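Local coordinates for salivary protein FS50 (Xenopsylla cheopis, PDB 5K6D) that inhibits the host voltage-gated sodium channel NaV1.5 as a disulfide-rich secreted toxin of flea saliva, at residues Trp2-Lys10 / His48-Ser56; Leu25-Lys33 / Gln66-Lys76. One frame throughout, in Å; residues are numbered along the deposited sequence.

Contact 1: Trp2-Lys10 / His48-Ser56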
ATOM      1  N   TRP A   2      -4.654  11.672   6.906  1.00 24.08           N
ATOM      2  CA  TRP A   2      -3.487  11.213   6.170  1.00 17.83           C
ATOM      3  C   TRP A   2      -3.675  11.484   4.694  1.00 16.69           C
ATOM      4  O   TRP A   2      -4.663  11.057   4.095  1.00 19.24           O
ATOM      5  CB  TRP A   2      -3.260   9.726   6.418  1.00 16.05           C
ATOM      6  CG  TRP A   2      -1.989   9.159   5.872  1.00 15.14           C
ATOM      7  CD1 TRP A   2      -0.850   9.829   5.524  1.00 17.22           C
ATOM      8  CD2 TRP A   2      -1.738   7.781   5.618  1.00 11.81           C
ATOM      9  NE1 TRP A   2       0.098   8.940   5.066  1.00 16.59           N
ATOM     10  CE2 TRP A   2      -0.427   7.675   5.119  1.00 11.62           C
ATOM     11  CE3 TRP A   2      -2.499   6.622   5.766  1.00 13.97           C
ATOM     12  CZ2 TRP A   2       0.129   6.457   4.764  1.00 12.65           C
ATOM     13  CZ3 TRP A   2      -1.948   5.422   5.418  1.00 14.24           C
ATOM     14  CH2 TRP A   2      -0.648   5.341   4.923  1.00 13.63           C
ATOM     15  N   LYS A   3      -2.725  12.206   4.119  1.00 15.61           N
ATOM     16  CA  LYS A   3      -2.704  12.422   2.682  1.00 14.65           C
ATOM     17  C   LYS A   3      -1.588  11.606   2.048  1.00 12.93           C
ATOM     18  O   LYS A   3      -0.478  11.534   2.586  1.00 14.66           O
ATOM     19  CB  LYS A   3      -2.523  13.900   2.353  1.00 16.45           C
ATOM     20  CG  LYS A   3      -3.673  14.772   2.826  1.00 21.09           C
ATOM     21  CD  LYS A   3      -3.567  16.178   2.261  1.00 23.66           C
ATOM     22  CE  LYS A   3      -4.554  17.118   2.928  1.00 28.13           C
ATOM     23  NZ  LYS A   3      -4.251  17.287   4.377  1.00 32.67           N
ATOM     24  N   VAL A   4      -1.885  10.987   0.913  1.00 11.49           N
ATOM     25  CA  VAL A   4      -0.900  10.187   0.193  1.00 10.54           C
ATOM     26  C   VAL A   4      -0.912  10.584  -1.275  1.00 10.31           C
ATOM     27  O   VAL A   4      -1.800  11.305  -1.738  1.00 11.46           O
ATOM     28  CB  VAL A   4      -1.175   8.670   0.321  1.00  9.66           C
ATOM     29  CG1 VAL A   4      -1.100   8.221   1.782  1.00 10.43           C
ATOM     30  CG2 VAL A   4      -2.527   8.309  -0.286  1.00 12.22           C
ATOM     31  N   SER A   5       0.080  10.115  -2.023  1.00  9.89           N
ATOM     32  CA  SER A   5       0.196  10.482  -3.432  1.00  9.63           C
ATOM     33  C   SER A   5      -0.526   9.502  -4.356  1.00  9.21           C
ATOM     34  O   SER A   5      -0.847   8.375  -3.961  1.00  8.61           O
ATOM     35  CB  SER A   5       1.663  10.551  -3.825  1.00  9.97           C
ATOM     36  OG  SER A   5       2.238   9.257  -3.741  1.00  8.71           O
ATOM     37  N   GLU A   6      -0.750   9.920  -5.601  1.00  9.69           N
ATOM     38  CA  GLU A   6      -1.188   8.982  -6.625  1.00  9.65           C
ATOM     39  C   GLU A   6      -0.248   7.784  -6.728  1.00  9.23           C
ATOM     40  O   GLU A   6      -0.686   6.647  -6.894  1.00  9.17           O
ATOM     41  CB  GLU A   6      -1.264   9.653  -7.992  1.00 11.15           C
ATOM     42  CG  GLU A   6      -2.322  10.715  -8.120  1.00 13.62           C
ATOM     43  CD  GLU A   6      -2.481  11.218  -9.548  1.00 14.97           C
ATOM     44  OE1 GLU A   6      -1.596  10.976 -10.389  1.00 14.08           O
ATOM     45  OE2 GLU A   6      -3.517  11.860  -9.838  1.00 18.50           O
ATOM     46  N   ARG A   7       1.053   8.043  -6.654  1.00  8.29           N
ATOM     47  CA  ARG A   7       2.030   6.964  -6.713  1.00  7.45           C
ATOM     48  C   ARG A   7       1.785   5.936  -5.622  1.00  7.61           C
ATOM     49  O   ARG A   7       1.885   4.734  -5.856  1.00  7.53           O
ATOM     50  CB  ARG A   7       3.439   7.523  -6.603  1.00  7.79           C
ATOM     51  CG  ARG A   7       3.858   8.318  -7.810  1.00  8.79           C
ATOM     52  CD  ARG A   7       5.228   8.904  -7.594  1.00  8.37           C
ATOM     53  NE  ARG A   7       6.285   7.892  -7.602  1.00  7.26           N
ATOM     54  CZ  ARG A   7       7.127   7.650  -6.602  1.00  6.71           C
ATOM     55  NH1 ARG A   7       7.045   8.315  -5.447  1.00  6.99           N
ATOM     56  NH2 ARG A   7       8.068   6.733  -6.768  1.00  6.53           N
ATOM     57  N   CYS A   8       1.451   6.411  -4.430  1.00  6.69           N
ATOM     58  CA  CYS A   8       1.108   5.511  -3.344  1.00  6.70           C
ATOM     59  C   CYS A   8      -0.058   4.606  -3.724  1.00  6.61           C
ATOM     60  O   CYS A   8       0.036   3.376  -3.593  1.00  7.34           O
ATOM     61  CB  CYS A   8       0.777   6.317  -2.089  1.00  8.08           C
ATOM     62  SG  CYS A   8      -0.038   5.409  -0.776  1.00  7.42           S
ATOM     63  N   LEU A   9      -1.144   5.209  -4.202  1.00  7.00           N
ATOM     64  CA  LEU A   9      -2.390   4.480  -4.399  1.00  7.92           C
ATOM     65  C   LEU A   9      -2.407   3.642  -5.672  1.00  7.99           C
ATOM     66  O   LEU A   9      -2.743   2.458  -5.628  1.00 10.08           O
ATOM     67  CB  LEU A   9      -3.570   5.457  -4.405  1.00  8.29           C
ATOM     68  CG  LEU A   9      -3.817   6.178  -3.075  1.00  8.50           C
ATOM     69  CD1 LEU A   9      -4.957   7.166  -3.201  1.00 10.87           C
ATOM     70  CD2 LEU A   9      -4.114   5.182  -1.958  1.00  9.38           C
ATOM     71  N   LYS A  10      -2.076   4.242  -6.811  1.00  8.78           N
ATOM     72  CA  LYS A  10      -2.168   3.485  -8.065  1.00  9.70           C
ATOM     73  C   LYS A  10      -0.805   3.007  -8.581  1.00 10.54           C
ATOM     74  O   LYS A  10      -0.749   2.230  -9.539  1.00 12.25           O
ATOM     75  CB  LYS A  10      -2.905   4.292  -9.148  1.00 12.41           C
ATOM     76  CG  LYS A  10      -2.231   5.561  -9.622  1.00 14.07           C
ATOM     77  CD  LYS A  10      -3.074   6.237 -10.712  1.00 14.95           C
ATOM     78  CE  LYS A  10      -2.393   7.461 -11.294  1.00 14.78           C
ATOM     79  NZ  LYS A  10      -3.245   8.085 -12.344  1.00 17.60           N
ATOM     80  N   HIS A  48       7.054   0.005  -0.081  1.00  5.89           N
ATOM     81  CA  HIS A  48       6.176   0.931  -0.790  1.00  5.93           C
ATOM     82  C   HIS A  48       5.417   1.791   0.224  1.00  5.81           C
ATOM     83  O   HIS A  48       5.292   3.013   0.069  1.00  6.62           O
ATOM     84  CB  HIS A  48       5.214   0.168  -1.704  1.00  6.75           C
ATOM     85  CG  HIS A  48       4.293   1.052  -2.475  1.00  6.03           C
ATOM     86  ND1 HIS A  48       4.658   1.696  -3.641  1.00  7.34           N
ATOM     87  CD2 HIS A  48       3.019   1.426  -2.210  1.00  6.81           C
ATOM     88  CE1 HIS A  48       3.633   2.416  -4.066  1.00  7.34           C
ATOM     89  NE2 HIS A  48       2.629   2.267  -3.218  1.00  8.24           N
ATOM     90  N   CYS A  49       4.949   1.158   1.287  1.00  5.82           N
ATOM     91  CA  CYS A  49       4.200   1.875   2.306  1.00  5.83           C
ATOM     92  C   CYS A  49       5.031   2.920   3.030  1.00  6.66           C
ATOM     93  O   CYS A  49       4.568   4.042   3.233  1.00  7.09           O
ATOM     94  CB  CYS A  49       3.605   0.903   3.321  1.00  6.15           C
ATOM     95  SG  CYS A  49       2.330  -0.164   2.617  1.00  7.40           S
ATOM     96  N   THR A  50       6.251   2.572   3.433  1.00  6.68           N
ATOM     97  CA  THR A  50       7.068   3.540   4.160  1.00  7.82           C
ATOM     98  C   THR A  50       7.739   4.544   3.223  1.00  7.64           C
ATOM     99  O   THR A  50       7.882   5.724   3.563  1.00  9.65           O
ATOM    100  CB  THR A  50       8.163   2.863   5.000  1.00  8.18           C
ATOM    101  OG1 THR A  50       9.041   2.127   4.137  1.00  8.46           O
ATOM    102  CG2 THR A  50       7.558   1.929   6.053  1.00 10.59           C
ATOM    103  N   GLY A  51       8.163   4.082   2.048  1.00  7.18           N
ATOM    104  CA  GLY A  51       8.951   4.908   1.158  1.00  8.43           C
ATOM    105  C   GLY A  51       8.173   5.742   0.169  1.00  7.75           C
ATOM    106  O   GLY A  51       8.678   6.760  -0.295  1.00  9.80           O
ATOM    107  N   VAL A  52       6.964   5.312  -0.173  1.00  6.99           N
ATOM    108  CA  VAL A  52       6.155   6.032  -1.153  1.00  7.15           C
ATOM    109  C   VAL A  52       4.893   6.595  -0.504  1.00  6.80           C
ATOM    110  O   VAL A  52       4.609   7.783  -0.640  1.00  8.21           O
ATOM    111  CB  VAL A  52       5.802   5.134  -2.377  1.00  7.70           C
ATOM    112  CG1 VAL A  52       4.954   5.903  -3.378  1.00  8.85           C
ATOM    113  CG2 VAL A  52       7.083   4.622  -3.058  1.00  9.49           C
ATOM    114  N   CYS A  53       4.159   5.767   0.234  1.00  6.60           N
ATOM    115  CA  CYS A  53       2.994   6.262   0.971  1.00  6.77           C
ATOM    116  C   CYS A  53       3.366   7.064   2.221  1.00  6.87           C
ATOM    117  O   CYS A  53       2.521   7.755   2.774  1.00  8.49           O
ATOM    118  CB  CYS A  53       2.074   5.100   1.364  1.00  7.21           C
ATOM    119  SG  CYS A  53       1.383   4.167  -0.035  1.00  7.34           S
ATOM    120  N   LEU A  54       4.617   6.958   2.661  1.00  7.68           N
ATOM    121  CA  LEU A  54       5.123   7.654   3.848  1.00  8.65           C
ATOM    122  C   LEU A  54       4.321   7.285   5.093  1.00  9.01           C
ATOM    123  O   LEU A  54       4.056   8.116   5.968  1.00 11.51           O
ATOM    124  CB  LEU A  54       5.132   9.170   3.625  1.00 10.52           C
ATOM    125  CG  LEU A  54       5.819   9.637   2.336  1.00 13.34           C
ATOM    126  CD1 LEU A  54       5.799  11.155   2.238  1.00 14.71           C
ATOM    127  CD2 LEU A  54       7.242   9.105   2.235  1.00 14.36           C
ATOM    128  N   GLY A  55       3.949   6.012   5.171  1.00  8.34           N
ATOM    129  CA  GLY A  55       3.293   5.463   6.340  1.00  8.79           C
ATOM    130  C   GLY A  55       4.276   4.731   7.236  1.00  8.81           C
ATOM    131  O   GLY A  55       5.498   4.841   7.072  1.00 10.51           O
ATOM    132  N   SER A  56       3.750   3.974   8.190  1.00  9.78           N
ATOM    133  CA  SER A  56       4.591   3.241   9.136  1.00 10.80           C
ATOM    134  C   SER A  56       4.964   1.847   8.640  1.00  9.39           C
ATOM    135  O   SER A  56       5.937   1.259   9.101  1.00 10.80           O
ATOM    136  CB  SER A  56       3.884   3.127  10.482  1.00 12.28           C
ATOM    137  OG  SER A  56       2.654   2.432  10.343  1.00 12.69           O
TER
HETATM  138  O   HOH W   1       1.989  10.502   2.441  1.00 13.14           O
HETATM  139  O   HOH W   2       2.437   9.623  -0.338  1.00 11.86           O
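The backbones of Trp2-Lys10 and His48-Ser56 come closest at Cys8 and Cys53, with CA atoms 4.8 Å apart, where helix 6-10 meets the turn that follows helix 38-51. A disulfide forms the covalent centre, and weaker contacts surround it. With SG anti to the backbone N (chi1 166°), Cys8 swings its sulfur beside its own carbonyl carbon, where it meets Cys53 SG in a bridge with a chi3 of 94°. Next to this bridge, His48 NE2 donates to Cys8 O at 2.8 Å. The bond is almost straight (174°), uses a carbonyl lone pair and lies near the imidazole plane, which favours this rotation of the ring. Its CE1 edge also faces Arg7 O, and Val52 CB lies over one face, toward the rim. Val52 CG1 packs 3.7 Å from Cys8 N and covers one face of the Arg7 guanidinium. Cys8 N is itself taken up by Ser5 OG, the N-cap of helix 6-10, at 3.0 Å. Farther toward the N terminus two waters bridge the backbones: one donates to both Lys3 O and Cys53 O, the other accepts from Ser5 N and donates to Val52 O. The Trp2 indole presents its edge to Cys53 O, 3.4 Å from CZ2, while Val4 CG1 rests over one of its faces, toward the rim; CZ2 also lies 3.7 Å from Gly55 CA. The arrangement joins an N-terminal arm to the C-terminal end of the helix in a cysteine-stabilised alpha-beta fold.

Contact 2: Leu25-Lys33 / Gln66-Lys76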
ATOM      1  N   LEU A  25      -6.635   2.430   6.260  1.00  9.48           N
ATOM      2  CA  LEU A  25      -5.421   2.091   5.533  1.00  8.93           C
ATOM      3  C   LEU A  25      -5.462   2.671   4.128  1.00  9.38           C
ATOM      4  O   LEU A  25      -6.549   2.895   3.579  1.00  9.66           O
ATOM      5  CB  LEU A  25      -5.255   0.575   5.452  1.00  9.09           C
ATOM      6  CG  LEU A  25      -5.295  -0.165   6.789  1.00 11.53           C
ATOM      7  CD1 LEU A  25      -5.101  -1.663   6.565  1.00 13.26           C
ATOM      8  CD2 LEU A  25      -4.249   0.388   7.752  1.00 13.21           C
ATOM      9  N   ALA A  26      -4.287   2.910   3.553  1.00  8.57           N
ATOM     10  CA  ALA A  26      -4.167   3.281   2.147  1.00  8.60           C
ATOM     11  C   ALA A  26      -4.053   2.028   1.296  1.00  6.51           C
ATOM     12  O   ALA A  26      -3.196   1.171   1.553  1.00  7.70           O
ATOM     13  CB  ALA A  26      -2.968   4.171   1.929  1.00 10.09           C
ATOM     14  N   THR A  27      -4.888   1.925   0.270  1.00  7.46           N
ATOM     15  CA  THR A  27      -4.778   0.804  -0.646  1.00  7.50           C
ATOM     16  C   THR A  27      -3.758   1.108  -1.735  1.00  6.39           C
ATOM     17  O   THR A  27      -3.998   1.932  -2.627  1.00  7.07           O
ATOM     18  CB  THR A  27      -6.116   0.470  -1.285  1.00  7.88           C
ATOM     19  OG1 THR A  27      -7.057   0.150  -0.252  1.00  9.37           O
ATOM     20  CG2 THR A  27      -5.968  -0.713  -2.235  1.00 10.05           C
ATOM     21  N   ALA A  28      -2.606   0.457  -1.633  1.00  6.11           N
ATOM     22  CA  ALA A  28      -1.565   0.530  -2.647  1.00  6.77           C
ATOM     23  C   ALA A  28      -1.835  -0.586  -3.641  1.00  6.55           C
ATOM     24  O   ALA A  28      -1.398  -1.729  -3.472  1.00  6.98           O
ATOM     25  CB  ALA A  28      -0.194   0.409  -2.020  1.00  6.99           C
ATOM     26  N   LYS A  29      -2.609  -0.244  -4.653  1.00  7.90           N
ATOM     27  CA  LYS A  29      -3.107  -1.213  -5.601  1.00  9.48           C
ATOM     28  C   LYS A  29      -1.982  -1.972  -6.297  1.00  9.38           C
ATOM     29  O   LYS A  29      -1.000  -1.374  -6.750  1.00  9.63           O
ATOM     30  CB  LYS A  29      -3.971  -0.513  -6.643  1.00 11.26           C
ATOM     31  CG  LYS A  29      -4.647  -1.448  -7.618  1.00 14.45           C
ATOM     32  CD  LYS A  29      -5.536  -0.665  -8.565  1.00 16.68           C
ATOM     33  CE  LYS A  29      -6.279  -1.575  -9.530  1.00 20.82           C
ATOM     34  NZ  LYS A  29      -7.246  -2.462  -8.824  1.00 22.74           N
ATOM     35  N   GLY A  30      -2.131  -3.289  -6.375  1.00  9.71           N
ATOM     36  CA  GLY A  30      -1.265  -4.122  -7.191  1.00  9.24           C
ATOM     37  C   GLY A  30       0.128  -4.437  -6.686  1.00  9.03           C
ATOM     38  O   GLY A  30       0.843  -5.211  -7.327  1.00 10.03           O
ATOM     39  N   GLN A  31       0.534  -3.890  -5.545  1.00  8.58           N
ATOM     40  CA  GLN A  31       1.929  -4.057  -5.132  1.00  8.42           C
ATOM     41  C   GLN A  31       2.257  -5.499  -4.757  1.00  8.53           C
ATOM     42  O   GLN A  31       3.424  -5.883  -4.759  1.00  9.57           O
ATOM     43  CB  GLN A  31       2.283  -3.139  -3.962  1.00  8.30           C
ATOM     44  CG  GLN A  31       2.168  -1.653  -4.264  1.00  8.24           C
ATOM     45  CD  GLN A  31       3.195  -1.176  -5.264  1.00  9.07           C
ATOM     46  OE1 GLN A  31       4.319  -1.694  -5.320  1.00 10.42           O
ATOM     47  NE2 GLN A  31       2.822  -0.202  -6.076  1.00  9.62           N
ATOM     48  N   CYS A  32       1.240  -6.302  -4.447  1.00  9.31           N
ATOM     49  CA  CYS A  32       1.462  -7.691  -4.054  1.00  9.66           C
ATOM     50  C   CYS A  32       1.075  -8.692  -5.144  1.00 10.08           C
ATOM     51  O   CYS A  32       0.878  -9.877  -4.862  1.00 12.27           O
ATOM     52  CB  CYS A  32       0.696  -7.990  -2.763  1.00 10.69           C
ATOM     53  SG  CYS A  32       1.237  -6.970  -1.376  1.00  9.39           S
ATOM     54  N   LYS A  33       0.991  -8.230  -6.386  1.00 10.67           N
ATOM     55  CA  LYS A  33       0.656  -9.118  -7.495  1.00 12.43           C
ATOM     56  C   LYS A  33       1.854  -9.964  -7.910  1.00 12.72           C
ATOM     57  O   LYS A  33       2.991  -9.680  -7.543  1.00 13.24           O
ATOM     58  CB  LYS A  33       0.145  -8.318  -8.694  1.00 15.14           C
ATOM     59  CG  LYS A  33       1.223  -7.546  -9.434  1.00 18.57           C
ATOM     60  CD  LYS A  33       0.622  -6.623 -10.484  1.00 24.51           C
ATOM     61  CE  LYS A  33       1.704  -5.799 -11.165  1.00 26.90           C
ATOM     62  NZ  LYS A  33       1.141  -4.843 -12.155  1.00 29.86           N
ATOM     63  N   GLN A  66     -10.764  -5.593   5.936  1.00 11.64           N
ATOM     64  CA  GLN A  66      -9.844  -4.473   5.890  1.00 11.16           C
ATOM     65  C   GLN A  66      -8.804  -4.617   4.780  1.00 10.22           C
ATOM     66  O   GLN A  66      -8.322  -3.624   4.244  1.00 12.27           O
ATOM     67  CB  GLN A  66      -9.143  -4.335   7.235  1.00 11.23           C
ATOM     68  CG  GLN A  66      -8.240  -3.150   7.352  1.00 12.10           C
ATOM     69  CD  GLN A  66      -7.454  -3.179   8.628  1.00 12.65           C
ATOM     70  OE1 GLN A  66      -6.771  -4.159   8.931  1.00 16.08           O
ATOM     71  NE2 GLN A  66      -7.545  -2.108   9.400  1.00 11.07           N
ATOM     72  N   LYS A  67      -8.433  -5.854   4.452  1.00  9.38           N
ATOM     73  CA  LYS A  67      -7.383  -6.103   3.468  1.00  9.48           C
ATOM     74  C   LYS A  67      -7.864  -7.178   2.493  1.00 10.03           C
ATOM     75  O   LYS A  67      -7.333  -8.287   2.470  1.00 10.50           O
ATOM     76  CB  LYS A  67      -6.082  -6.528   4.162  1.00 10.58           C
ATOM     77  CG  LYS A  67      -5.610  -5.565   5.252  1.00 10.61           C
ATOM     78  CD  LYS A  67      -4.231  -5.939   5.782  1.00 14.66           C
ATOM     79  CE  LYS A  67      -4.142  -7.418   6.110  1.00 22.80           C
ATOM     80  NZ  LYS A  67      -4.448  -7.672   7.546  1.00 30.61           N
ATOM     81  N   PRO A  68      -8.886  -6.853   1.680  1.00  9.89           N
ATOM     82  CA  PRO A  68      -9.625  -7.904   0.963  1.00 11.21           C
ATOM     83  C   PRO A  68      -8.921  -8.516  -0.247  1.00 11.95           C
ATOM     84  O   PRO A  68      -9.197  -9.672  -0.563  1.00 14.52           O
ATOM     85  CB  PRO A  68     -10.900  -7.184   0.509  1.00 13.40           C
ATOM     86  CG  PRO A  68     -10.503  -5.756   0.417  1.00 13.68           C
ATOM     87  CD  PRO A  68      -9.538  -5.539   1.551  1.00 11.34           C
ATOM     88  N   ASN A  69      -8.046  -7.766  -0.912  1.00 11.65           N
ATOM     89  CA  ASN A  69      -7.480  -8.203  -2.183  1.00 11.94           C
ATOM     90  C   ASN A  69      -6.024  -8.631  -2.031  1.00 11.94           C
ATOM     91  O   ASN A  69      -5.173  -7.814  -1.702  1.00 11.42           O
ATOM     92  CB  ASN A  69      -7.596  -7.069  -3.205  1.00 13.64           C
ATOM     93  CG  ASN A  69      -7.260  -7.507  -4.618  1.00 18.64           C
ATOM     94  OD1 ASN A  69      -6.490  -8.446  -4.832  1.00 20.31           O
ATOM     95  ND2 ASN A  69      -7.839  -6.822  -5.598  1.00 22.14           N
ATOM     96  N   LYS A  70      -5.737  -9.899  -2.301  1.00 14.34           N
ATOM     97  CA  LYS A  70      -4.390 -10.437  -2.115  1.00 13.90           C
ATOM     98  C   LYS A  70      -3.344  -9.788  -3.022  1.00 13.16           C
ATOM     99  O   LYS A  70      -2.149  -9.869  -2.741  1.00 15.42           O
ATOM    100  CB  LYS A  70      -4.388 -11.951  -2.336  1.00 18.61           C
ATOM    101  CG  LYS A  70      -4.658 -12.380  -3.766  1.00 24.06           C
ATOM    102  CD  LYS A  70      -4.759 -13.895  -3.866  1.00 27.65           C
ATOM    103  CE  LYS A  70      -5.388 -14.329  -5.186  1.00 31.87           C
ATOM    104  NZ  LYS A  70      -4.474 -14.112  -6.349  1.00 36.45           N
ATOM    105  N   GLU A  71      -3.782  -9.151  -4.103  1.00 13.22           N
ATOM    106  CA  GLU A  71      -2.846  -8.471  -5.001  1.00 13.83           C
ATOM    107  C   GLU A  71      -2.515  -7.064  -4.525  1.00 11.45           C
ATOM    108  O   GLU A  71      -1.585  -6.444  -5.036  1.00 11.66           O
ATOM    109  CB  GLU A  71      -3.409  -8.410  -6.421  1.00 17.16           C
ATOM    110  CG  GLU A  71      -3.642  -9.777  -7.045  1.00 23.63           C
ATOM    111  CD  GLU A  71      -3.955  -9.706  -8.529  1.00 28.72           C
ATOM    112  OE1 GLU A  71      -4.468  -8.661  -8.985  1.00 32.72           O
ATOM    113  OE2 GLU A  71      -3.687 -10.697  -9.238  1.00 35.88           O
ATOM    114  N   ASP A  72      -3.280  -6.568  -3.560  1.00 10.16           N
ATOM    115  CA  ASP A  72      -3.085  -5.214  -3.066  1.00  8.87           C
ATOM    116  C   ASP A  72      -2.294  -5.196  -1.768  1.00  8.05           C
ATOM    117  O   ASP A  72      -2.244  -6.173  -1.022  1.00  8.71           O
ATOM    118  CB  ASP A  72      -4.427  -4.498  -2.869  1.00  9.23           C
ATOM    119  CG  ASP A  72      -5.145  -4.217  -4.180  1.00 10.07           C
ATOM    120  OD1 ASP A  72      -4.525  -4.308  -5.262  1.00 11.11           O
ATOM    121  OD2 ASP A  72      -6.354  -3.892  -4.117  1.00 11.97           O
ATOM    122  N   CYS A  73      -1.670  -4.053  -1.536  1.00  8.21           N
ATOM    123  CA  CYS A  73      -0.873  -3.774  -0.360  1.00  7.34           C
ATOM    124  C   CYS A  73      -1.627  -2.725   0.447  1.00  6.52           C
ATOM    125  O   CYS A  73      -2.131  -1.771  -0.129  1.00  8.16           O
ATOM    126  CB  CYS A  73       0.501  -3.289  -0.810  1.00  7.49           C
ATOM    127  SG  CYS A  73       1.568  -2.505   0.405  1.00  7.27           S
ATOM    128  N   TYR A  74      -1.712  -2.901   1.762  1.00  7.05           N
ATOM    129  CA  TYR A  74      -2.505  -2.019   2.612  1.00  7.74           C
ATOM    130  C   TYR A  74      -1.591  -1.343   3.621  1.00  6.94           C
ATOM    131  O   TYR A  74      -1.002  -2.001   4.489  1.00  7.97           O
ATOM    132  CB  TYR A  74      -3.631  -2.807   3.292  1.00  8.72           C
ATOM    133  CG  TYR A  74      -4.574  -3.401   2.270  1.00  8.07           C
ATOM    134  CD1 TYR A  74      -4.328  -4.645   1.706  1.00  8.30           C
ATOM    135  CD2 TYR A  74      -5.703  -2.701   1.850  1.00  9.12           C
ATOM    136  CE1 TYR A  74      -5.177  -5.175   0.749  1.00  9.29           C
ATOM    137  CE2 TYR A  74      -6.560  -3.228   0.903  1.00 10.02           C
ATOM    138  CZ  TYR A  74      -6.295  -4.467   0.365  1.00  9.12           C
ATOM    139  OH  TYR A  74      -7.136  -5.018  -0.581  1.00 12.20           O
ATOM    140  N   CYS A  75      -1.470  -0.022   3.480  1.00  6.93           N
ATOM    141  CA  CYS A  75      -0.511   0.758   4.246  1.00  7.38           C
ATOM    142  C   CYS A  75      -1.135   1.468   5.428  1.00  8.06           C
ATOM    143  O   CYS A  75      -2.198   2.077   5.313  1.00  8.45           O
ATOM    144  CB  CYS A  75       0.156   1.803   3.355  1.00  7.59           C
ATOM    145  SG  CYS A  75       0.972   1.151   1.894  1.00  7.21           S
ATOM    146  N   LYS A  76      -0.435   1.412   6.551  1.00  8.91           N
ATOM    147  CA  LYS A  76      -0.830   2.083   7.774  1.00 10.19           C
ATOM    148  C   LYS A  76      -0.124   3.431   7.906  1.00 10.48           C
ATOM    149  O   LYS A  76       1.046   3.561   7.542  1.00 10.30           O
ATOM    150  CB  LYS A  76      -0.493   1.191   8.968  1.00 11.71           C
ATOM    151  CG  LYS A  76      -1.146   1.592  10.276  1.00 19.57           C
ATOM    152  CD  LYS A  76      -0.827   0.598  11.397  1.00 23.63           C
ATOM    153  CE  LYS A  76      -0.651  -0.827  10.880  1.00 26.57           C
ATOM    154  NZ  LYS A  76      -0.984  -1.845  11.927  1.00 30.48           N
TER
HETATM  155  O   HOH W   3      -7.644  -2.101  -5.831  1.00 16.86           O
HETATM  156  O   HOH W   4      -5.732  -4.611  -7.670  1.00 18.61           O
HETATM  157  O   HOH W   5      -0.885 -12.176  -4.253  1.00 29.53           O
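Ala26 and Cys75 exchange two backbone hydrogen bonds, Cys75 N to Ala26 O being 2.8 Å long, and Ala28 and Cys73 exchange two more, with Thr27 and Tyr74 as the non-hydrogen-bonded pair between them. This antiparallel ladder belongs to the three-stranded sheet of the cysteine-stabilised alpha-beta motif: Cys73 and Cys75 turn their sulfurs to the helix, bonding to Cys45 and Cys49. Past the ladder Asp72 holds the turn from Ala28 to Gln31. Its CG lies anti to the carbonyl carbon (chi1 -68°), which carries the carboxylate toward Gly30 N; OD1 accepts from that nitrogen at 2.8 Å, on the anti side and 33° out of the carboxylate plane, and two waters link both carboxylate oxygens to Lys29 NZ. Next along, Cys32 N donates to Glu71 O from above the carbonyl plane, while Cys32 SG packs 3.8 Å from Cys73 CB. Ala28 CB fits against Cys73 CB and Cys75 SG on the helix-facing side. On the other face Thr27 OG1 runs alongside the Tyr74 ring, nearest CE2, and Lys67 CA sits over the centre of the phenol ring, whose OH accepts from Asn69 N. At the far end Leu25 lies athwart the Gln66 side chain, its CD1 reaching 3.5 Å from Gln66 CD and 3.8 Å from Tyr74 CB.

Overall arrangement
From the N terminus, the chain passes first through Trp2-Lys10, then Leu25-Lys33, then His48-Ser56 and last Gln66-Lys76. The segments therefore alternate: contact 1 closes a loop that holds the first half of contact 2, and contact 2 closes one that holds the second half of contact 1, so the two loops cross. Contact 1 ties the N-terminal arm to the end of helix 38-51, whereas contact 2 pairs an outer strand with the central strand of the sheet. Their centres lie about 11 Å apart. The two are joined covalently by the Cys49-Cys75 bridge, and they also touch through Leu9 CD2 packed on the Thr27 carbonyl oxygen and a probable hydrogen bond between Ser56 N and Lys76 O.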